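Local coordinates for protein TqaA (PDB 5DLK) that probably closes nonribosomal peptides into rings, as the terminal condensation-like domain of a fungal peptide synthetase, at residues C88-T100 / I110-R122. Residues are numbered along the deposited sequence; the frame is centred on the assembly and turned at random.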
ATOM      1  N   CYS A  88      17.884  -5.446 -14.047  1.00 30.11           N
ATOM      2  CA  CYS A  88      17.302  -6.098 -12.875  1.00 30.83           C
ATOM      3  C   CYS A  88      18.306  -6.136 -11.715  1.00 32.49           C
ATOM      4  O   CYS A  88      17.972  -5.835 -10.565  1.00 27.81           O
ATOM      5  CB  CYS A  88      16.843  -7.518 -13.217  1.00 25.60           C
ATOM      6  SG  CYS A  88      15.568  -7.613 -14.505  1.00 30.89           S
ATOM      7  N   GLN A  89      19.544  -6.514 -12.020  1.00 27.65           N
ATOM      8  CA  GLN A  89      20.574  -6.559 -10.995  1.00 31.48           C
ATOM      9  C   GLN A  89      20.797  -5.163 -10.415  1.00 29.25           C
ATOM     10  O   GLN A  89      20.831  -4.986  -9.195  1.00 29.05           O
ATOM     11  CB  GLN A  89      21.882  -7.117 -11.559  1.00 31.82           C
ATOM     12  CG  GLN A  89      23.021  -7.121 -10.563  1.00 28.86           C
ATOM     13  CD  GLN A  89      22.859  -8.157  -9.472  1.00 33.60           C
ATOM     14  OE1 GLN A  89      22.723  -9.351  -9.748  1.00 32.71           O
ATOM     15  NE2 GLN A  89      22.880  -7.702  -8.212  1.00 31.55           N
ATOM     16  N   SER A  90      20.924  -4.171 -11.289  1.00 31.76           N
ATOM     17  CA  SER A  90      21.256  -2.817 -10.848  1.00 31.59           C
ATOM     18  C   SER A  90      20.107  -2.179 -10.065  1.00 31.29           C
ATOM     19  O   SER A  90      20.338  -1.383  -9.150  1.00 29.48           O
ATOM     20  CB  SER A  90      21.624  -1.933 -12.042  1.00 34.38           C
ATOM     21  OG  SER A  90      22.834  -2.384 -12.629  1.00 39.16           O
ATOM     22  N   LEU A  91      18.877  -2.519 -10.439  1.00 29.97           N
ATOM     23  CA  LEU A  91      17.715  -2.018  -9.714  1.00 29.40           C
ATOM     24  C   LEU A  91      17.732  -2.511  -8.263  1.00 28.52           C
ATOM     25  O   LEU A  91      17.523  -1.728  -7.328  1.00 28.70           O
ATOM     26  CB  LEU A  91      16.422  -2.432 -10.409  1.00 27.64           C
ATOM     27  CG  LEU A  91      15.157  -1.802  -9.812  1.00 27.13           C
ATOM     28  CD1 LEU A  91      15.082  -0.308 -10.118  1.00 28.94           C
ATOM     29  CD2 LEU A  91      13.920  -2.525 -10.328  1.00 26.99           C
ATOM     30  N   VAL A  92      18.008  -3.797  -8.077  1.00 24.96           N
ATOM     31  CA  VAL A  92      18.046  -4.387  -6.746  1.00 28.14           C
ATOM     32  C   VAL A  92      19.237  -3.858  -5.933  1.00 30.23           C
ATOM     33  O   VAL A  92      19.118  -3.620  -4.726  1.00 27.42           O
ATOM     34  CB  VAL A  92      18.080  -5.910  -6.840  1.00 26.97           C
ATOM     35  CG1 VAL A  92      18.223  -6.542  -5.467  1.00 27.91           C
ATOM     36  CG2 VAL A  92      16.805  -6.394  -7.525  1.00 27.14           C
ATOM     37  N   ASP A  93      20.375  -3.648  -6.596  1.00 29.02           N
ATOM     38  CA  ASP A  93      21.506  -2.958  -5.974  1.00 26.66           C
ATOM     39  C   ASP A  93      21.093  -1.605  -5.383  1.00 29.01           C
ATOM     40  O   ASP A  93      21.466  -1.261  -4.259  1.00 31.37           O
ATOM     41  CB  ASP A  93      22.634  -2.733  -6.994  1.00 29.17           C
ATOM     42  CG  ASP A  93      23.276  -4.020  -7.462  1.00 37.19           C
ATOM     43  OD1 ASP A  93      23.158  -5.055  -6.764  1.00 35.18           O
ATOM     44  OD2 ASP A  93      23.915  -3.994  -8.537  1.00 40.88           O
ATOM     45  N   ARG A  94      20.330  -0.843  -6.153  1.00 29.06           N
ATOM     46  CA  ARG A  94      19.959   0.517  -5.781  1.00 32.53           C
ATOM     47  C   ARG A  94      18.982   0.612  -4.597  1.00 34.17           C
ATOM     48  O   ARG A  94      19.104   1.519  -3.772  1.00 29.92           O
ATOM     49  CB  ARG A  94      19.360   1.232  -6.998  1.00 27.33           C
ATOM     50  CG  ARG A  94      18.864   2.651  -6.723  1.00 31.73           C
ATOM     51  CD  ARG A  94      18.426   3.318  -8.014  1.00 31.49           C
ATOM     52  NE  ARG A  94      17.820   4.634  -7.819  1.00 35.17           N
ATOM     53  CZ  ARG A  94      18.501   5.744  -7.540  1.00 40.22           C
ATOM     54  NH1 ARG A  94      17.859   6.898  -7.387  1.00 40.37           N
ATOM     55  NH2 ARG A  94      19.825   5.705  -7.403  1.00 38.44           N
ATOM     56  N   HIS A  95      18.018  -0.305  -4.509  1.00 31.13           N
ATOM     57  CA  HIS A  95      16.950  -0.184  -3.496  1.00 28.26           C
ATOM     58  C   HIS A  95      16.953  -1.331  -2.493  1.00 24.58           C
ATOM     59  O   HIS A  95      16.554  -2.441  -2.826  1.00 27.45           O
ATOM     60  CB  HIS A  95      15.578  -0.125  -4.175  1.00 28.90           C
ATOM     61  CG  HIS A  95      15.403   1.041  -5.102  1.00 29.46           C
ATOM     62  ND1 HIS A  95      15.217   2.329  -4.652  1.00 29.45           N
ATOM     63  CD2 HIS A  95      15.351   1.104  -6.455  1.00 30.02           C
ATOM     64  CE1 HIS A  95      15.072   3.138  -5.685  1.00 30.87           C
ATOM     65  NE2 HIS A  95      15.149   2.421  -6.790  1.00 30.82           N
ATOM     66  N   SER A  96      17.354  -1.074  -1.255  1.00 22.30           N
ATOM     67  CA  SER A  96      17.552  -2.178  -0.323  1.00 24.25           C
ATOM     68  C   SER A  96      16.250  -2.912   0.024  1.00 20.78           C
ATOM     69  O   SER A  96      16.282  -4.085   0.404  1.00 22.07           O
ATOM     70  CB  SER A  96      18.241  -1.685   0.954  1.00 30.68           C
ATOM     71  OG  SER A  96      17.390  -0.858   1.720  1.00 26.71           O
ATOM     72  N   ILE A  97      15.101  -2.244  -0.123  1.00 19.84           N
ATOM     73  CA  ILE A  97      13.833  -2.924   0.133  1.00 20.37           C
ATOM     74  C   ILE A  97      13.646  -4.106  -0.835  1.00 20.93           C
ATOM     75  O   ILE A  97      13.034  -5.107  -0.477  1.00 20.93           O
ATOM     76  CB  ILE A  97      12.617  -1.951   0.025  1.00 20.08           C
ATOM     77  CG1 ILE A  97      11.339  -2.621   0.547  1.00 22.62           C
ATOM     78  CG2 ILE A  97      12.404  -1.494  -1.403  1.00 19.45           C
ATOM     79  CD1 ILE A  97      11.444  -3.116   1.955  1.00 23.00           C
ATOM     80  N   LEU A  98      14.211  -4.005  -2.040  1.00 20.91           N
ATOM     81  CA  LEU A  98      14.085  -5.075  -3.032  1.00 21.52           C
ATOM     82  C   LEU A  98      15.029  -6.257  -2.716  1.00 25.98           C
ATOM     83  O   LEU A  98      14.869  -7.348  -3.269  1.00 25.56           O
ATOM     84  CB  LEU A  98      14.347  -4.533  -4.450  1.00 22.79           C
ATOM     85  CG  LEU A  98      13.485  -3.377  -4.957  1.00 27.33           C
ATOM     86  CD1 LEU A  98      13.834  -2.982  -6.390  1.00 26.04           C
ATOM     87  CD2 LEU A  98      11.992  -3.693  -4.835  1.00 24.25           C
ATOM     88  N   ARG A  99      15.994  -6.052  -1.819  1.00 24.03           N
ATOM     89  CA  ARG A  99      16.816  -7.176  -1.364  1.00 23.84           C
ATOM     90  C   ARG A  99      16.523  -7.511   0.079  1.00 25.10           C
ATOM     91  O   ARG A  99      17.404  -7.947   0.823  1.00 27.28           O
ATOM     92  CB  ARG A  99      18.311  -6.882  -1.540  1.00 26.20           C
ATOM     93  CG  ARG A  99      18.662  -5.438  -1.734  1.00 26.42           C
ATOM     94  CD  ARG A  99      20.130  -5.293  -2.155  1.00 32.28           C
ATOM     95  NE  ARG A  99      20.483  -3.886  -2.211  1.00 28.69           N
ATOM     96  CZ  ARG A  99      20.948  -3.203  -1.177  1.00 25.76           C
ATOM     97  NH1 ARG A  99      21.146  -3.814  -0.016  1.00 30.68           N
ATOM     98  NH2 ARG A  99      21.216  -1.919  -1.307  1.00 28.71           N
ATOM     99  N   THR A 100      15.275  -7.296   0.484  1.00 23.14           N
ATOM    100  CA  THR A 100      14.870  -7.609   1.841  1.00 20.47           C
ATOM    101  C   THR A 100      14.127  -8.943   1.926  1.00 22.70           C
ATOM    102  O   THR A 100      13.273  -9.263   1.092  1.00 22.67           O
ATOM    103  CB  THR A 100      13.988  -6.457   2.414  1.00 20.36           C
ATOM    104  OG1 THR A 100      14.767  -5.261   2.464  1.00 23.19           O
ATOM    105  CG2 THR A 100      13.528  -6.775   3.788  1.00 23.56           C
ATOM    106  N   ILE A 110      10.221  -9.418  11.164  1.00 28.64           N
ATOM    107  CA  ILE A 110      11.422  -8.617  11.039  1.00 24.80           C
ATOM    108  C   ILE A 110      11.854  -8.629   9.597  1.00 20.99           C
ATOM    109  O   ILE A 110      11.513  -9.552   8.862  1.00 27.27           O
ATOM    110  CB  ILE A 110      12.560  -9.161  11.916  1.00 30.79           C
ATOM    111  CG1 ILE A 110      12.785 -10.629  11.599  1.00 29.54           C
ATOM    112  CG2 ILE A 110      12.202  -9.012  13.387  1.00 32.06           C
ATOM    113  CD1 ILE A 110      14.018 -11.228  12.275  1.00 32.35           C
ATOM    114  N   GLN A 111      12.592  -7.616   9.178  1.00 22.55           N
ATOM    115  CA  GLN A 111      13.110  -7.647   7.826  1.00 24.33           C
ATOM    116  C   GLN A 111      14.650  -7.683   7.834  1.00 24.81           C
ATOM    117  O   GLN A 111      15.306  -6.964   8.577  1.00 24.39           O
ATOM    118  CB  GLN A 111      12.554  -6.472   7.011  1.00 33.13           C
ATOM    119  CG  GLN A 111      12.852  -5.106   7.528  1.00 29.20           C
ATOM    120  CD  GLN A 111      11.884  -4.036   6.998  1.00 26.45           C
ATOM    121  OE1 GLN A 111      11.606  -3.937   5.803  1.00 21.66           O
ATOM    122  NE2 GLN A 111      11.411  -3.193   7.901  1.00 24.89           N
ATOM    123  N   LEU A 112      15.196  -8.607   7.050  1.00 26.70           N
ATOM    124  CA  LEU A 112      16.640  -8.747   6.887  1.00 25.79           C
ATOM    125  C   LEU A 112      17.026  -8.103   5.570  1.00 22.61           C
ATOM    126  O   LEU A 112      16.616  -8.565   4.511  1.00 24.35           O
ATOM    127  CB  LEU A 112      17.055 -10.224   6.909  1.00 24.82           C
ATOM    128  CG  LEU A 112      17.015 -10.995   8.233  1.00 28.58           C
ATOM    129  CD1 LEU A 112      15.593 -11.305   8.690  1.00 32.25           C
ATOM    130  CD2 LEU A 112      17.822 -12.271   8.133  1.00 33.46           C
ATOM    131  N   VAL A 113      17.784  -7.019   5.643  1.00 23.75           N
ATOM    132  CA  VAL A 113      18.274  -6.361   4.452  1.00 24.22           C
ATOM    133  C   VAL A 113      19.552  -7.081   4.031  1.00 27.60           C
ATOM    134  O   VAL A 113      20.509  -7.134   4.787  1.00 25.19           O
ATOM    135  CB  VAL A 113      18.562  -4.877   4.685  1.00 28.65           C
ATOM    136  CG1 VAL A 113      18.952  -4.203   3.381  1.00 28.07           C
ATOM    137  CG2 VAL A 113      17.335  -4.178   5.309  1.00 24.55           C
ATOM    138  N   LEU A 114      19.542  -7.644   2.829  1.00 27.25           N
ATOM    139  CA  LEU A 114      20.704  -8.352   2.304  1.00 22.74           C
ATOM    140  C   LEU A 114      21.561  -7.458   1.411  1.00 27.14           C
ATOM    141  O   LEU A 114      21.062  -6.537   0.769  1.00 25.21           O
ATOM    142  CB  LEU A 114      20.253  -9.580   1.519  1.00 27.64           C
ATOM    143  CG  LEU A 114      19.405 -10.594   2.283  1.00 22.98           C
ATOM    144  CD1 LEU A 114      19.181 -11.876   1.450  1.00 25.63           C
ATOM    145  CD2 LEU A 114      20.023 -10.920   3.639  1.00 25.04           C
ATOM    146  N   ALA A 115      22.862  -7.747   1.375  1.00 27.45           N
ATOM    147  CA  ALA A 115      23.770  -7.127   0.423  1.00 25.45           C
ATOM    148  C   ALA A 115      24.564  -8.248  -0.253  1.00 26.15           C
ATOM    149  O   ALA A 115      24.400  -9.423   0.094  1.00 25.48           O
ATOM    150  CB  ALA A 115      24.705  -6.128   1.111  1.00 29.42           C
ATOM    151  N   ASN A 116      25.415  -7.879  -1.206  1.00 29.94           N
ATOM    152  CA  ASN A 116      26.124  -8.873  -2.025  1.00 33.97           C
ATOM    153  C   ASN A 116      25.137  -9.893  -2.584  1.00 37.60           C
ATOM    154  O   ASN A 116      25.373 -11.105  -2.557  1.00 33.55           O
ATOM    155  CB  ASN A 116      27.217  -9.559  -1.212  1.00 34.12           C
ATOM    156  CG  ASN A 116      28.299  -8.590  -0.771  1.00 40.09           C
ATOM    157  OD1 ASN A 116      28.272  -8.075   0.351  1.00 41.28           O
ATOM    158  ND2 ASN A 116      29.242  -8.309  -1.664  1.00 44.03           N
ATOM    159  N   LEU A 117      24.010  -9.369  -3.062  1.00 34.54           N
ATOM    160  CA  LEU A 117      22.907 -10.189  -3.532  1.00 37.21           C
ATOM    161  C   LEU A 117      22.911 -10.276  -5.053  1.00 35.57           C
ATOM    162  O   LEU A 117      22.656  -9.280  -5.733  1.00 33.12           O
ATOM    163  CB  LEU A 117      21.565  -9.623  -3.041  1.00 32.92           C
ATOM    164  CG  LEU A 117      20.404 -10.594  -3.250  1.00 36.20           C
ATOM    165  CD1 LEU A 117      20.564 -11.800  -2.345  1.00 33.77           C
ATOM    166  CD2 LEU A 117      19.078  -9.911  -3.010  1.00 35.40           C
ATOM    167  N   ASP A 118      23.205 -11.466  -5.575  1.00 34.27           N
ATOM    168  CA  ASP A 118      23.133 -11.716  -7.009  1.00 37.60           C
ATOM    169  C   ASP A 118      21.690 -11.914  -7.454  1.00 38.43           C
ATOM    170  O   ASP A 118      20.989 -12.778  -6.935  1.00 40.68           O
ATOM    171  CB  ASP A 118      23.951 -12.954  -7.405  1.00 43.51           C
ATOM    172  CG  ASP A 118      25.292 -13.030  -6.700  1.00 52.49           C
ATOM    173  OD1 ASP A 118      25.873 -11.967  -6.398  1.00 53.82           O
ATOM    174  OD2 ASP A 118      25.768 -14.162  -6.448  1.00 60.19           O
ATOM    175  N   VAL A 119      21.252 -11.117  -8.418  1.00 34.13           N
ATOM    176  CA  VAL A 119      19.929 -11.296  -8.987  1.00 35.10           C
ATOM    177  C   VAL A 119      19.983 -12.327 -10.114  1.00 35.27           C
ATOM    178  O   VAL A 119      20.698 -12.148 -11.096  1.00 35.24           O
ATOM    179  CB  VAL A 119      19.364  -9.963  -9.516  1.00 31.55           C
ATOM    180  CG1 VAL A 119      18.048 -10.189 -10.246  1.00 28.25           C
ATOM    181  CG2 VAL A 119      19.194  -8.984  -8.361  1.00 29.17           C
ATOM    182  N   LYS A 120      19.244 -13.417  -9.955  1.00 29.95           N
ATOM    183  CA  LYS A 120      19.136 -14.422 -11.007  1.00 31.51           C
ATOM    184  C   LYS A 120      17.736 -14.374 -11.607  1.00 33.73           C
ATOM    185  O   LYS A 120      16.741 -14.536 -10.892  1.00 29.46           O
ATOM    186  CB  LYS A 120      19.433 -15.822 -10.462  1.00 27.05           C
ATOM    187  CG  LYS A 120      20.865 -15.999  -9.919  1.00 37.90           C
ATOM    188  CD  LYS A 120      21.899 -15.535 -10.940  1.00 38.72           C
ATOM    189  CE  LYS A 120      23.292 -16.087 -10.646  1.00 48.18           C
ATOM    190  NZ  LYS A 120      23.838 -15.571  -9.363  1.00 50.32           N
ATOM    191  N   VAL A 121      17.657 -14.138 -12.913  1.00 28.28           N
ATOM    192  CA  VAL A 121      16.369 -14.045 -13.600  1.00 27.22           C
ATOM    193  C   VAL A 121      15.859 -15.417 -14.025  1.00 30.33           C
ATOM    194  O   VAL A 121      16.617 -16.222 -14.556  1.00 27.57           O
ATOM    195  CB  VAL A 121      16.475 -13.128 -14.830  1.00 29.36           C
ATOM    196  CG1 VAL A 121      15.172 -13.085 -15.598  1.00 28.17           C
ATOM    197  CG2 VAL A 121      16.910 -11.722 -14.397  1.00 31.81           C
ATOM    198  N   ARG A 122      14.586 -15.702 -13.769  1.00 24.21           N
ATOM    199  CA  ARG A 122      13.972 -16.910 -14.298  1.00 25.27           C
ATOM    200  C   ARG A 122      13.640 -16.636 -15.764  1.00 23.53           C
ATOM    201  O   ARG A 122      12.998 -15.634 -16.101  1.00 24.54           O
ATOM    202  CB  ARG A 122      12.730 -17.300 -13.489  1.00 24.25           C
ATOM    203  CG  ARG A 122      11.942 -18.465 -14.049  1.00 24.56           C
ATOM    204  CD  ARG A 122      10.771 -18.861 -13.148  1.00 24.52           C
ATOM    205  NE  ARG A 122       9.725 -17.831 -13.115  1.00 23.12           N
ATOM    206  CZ  ARG A 122       8.533 -17.998 -12.547  1.00 22.00           C
ATOM    207  NH1 ARG A 122       8.231 -19.152 -11.966  1.00 22.05           N
ATOM    208  NH2 ARG A 122       7.641 -17.009 -12.568  1.00 24.09           N
TER
HETATM  209  O   HOH W   1      23.220 -10.701 -11.719  1.00 42.53           O
HETATM  210  O   HOH W   2      21.781  -6.501  -5.155  1.00 31.83           O
HETATM  211  O   HOH W   3      14.126  -3.111   4.229  1.00 23.33           O
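The Arg99 guanidinium has Leu114 O at its edge, in its plane, and Ser96 CA over the centre of one face, 3.6 Å above it. In this condensation-type fold, helix 81-94 leads into a beta-hairpin, strands 100-105 and 108-115, and the chain after the hairpin returns along the helix. Arg99 NH1 donates to Leu114 O at 2.8 Å, and the Arg99 carbonyl takes Leu114 N in return. On the helix side, NE bonds to Val92 O and NH2 to Asp93 O, so the group is held from both segments and cannot turn easily. Glu49 of strand 47-53 adds a salt bridge to NH1.

The Gln89 amide works as a second clamp, on the chain leaving the strand. With CG anti to the backbone N (chi1 177°) and a bend at chi2, its end turns back to that chain. OE1 receives Val119 N at 2.7 Å, tilted from the carbonyl plane. NE2 gives a nearly straight bond (169°) to Leu117 O and a more bent one to Asp93 OD1; both partners lie in the amide plane. Replacing Gln89 by an alanine would remove both amide bonds to Val119 N and Leu117 O, and residues 117-119 would probably be freer to shift. Val119 CG2 packs against Val92 CB and CG2, and Phe159 of strand 158-163 touches both valines. Leu117 CD2 meets Arg99 CB at 3.5 Å. At the paired strands, Thr100 CG2 lies 3.4 Å from Gln111 CB.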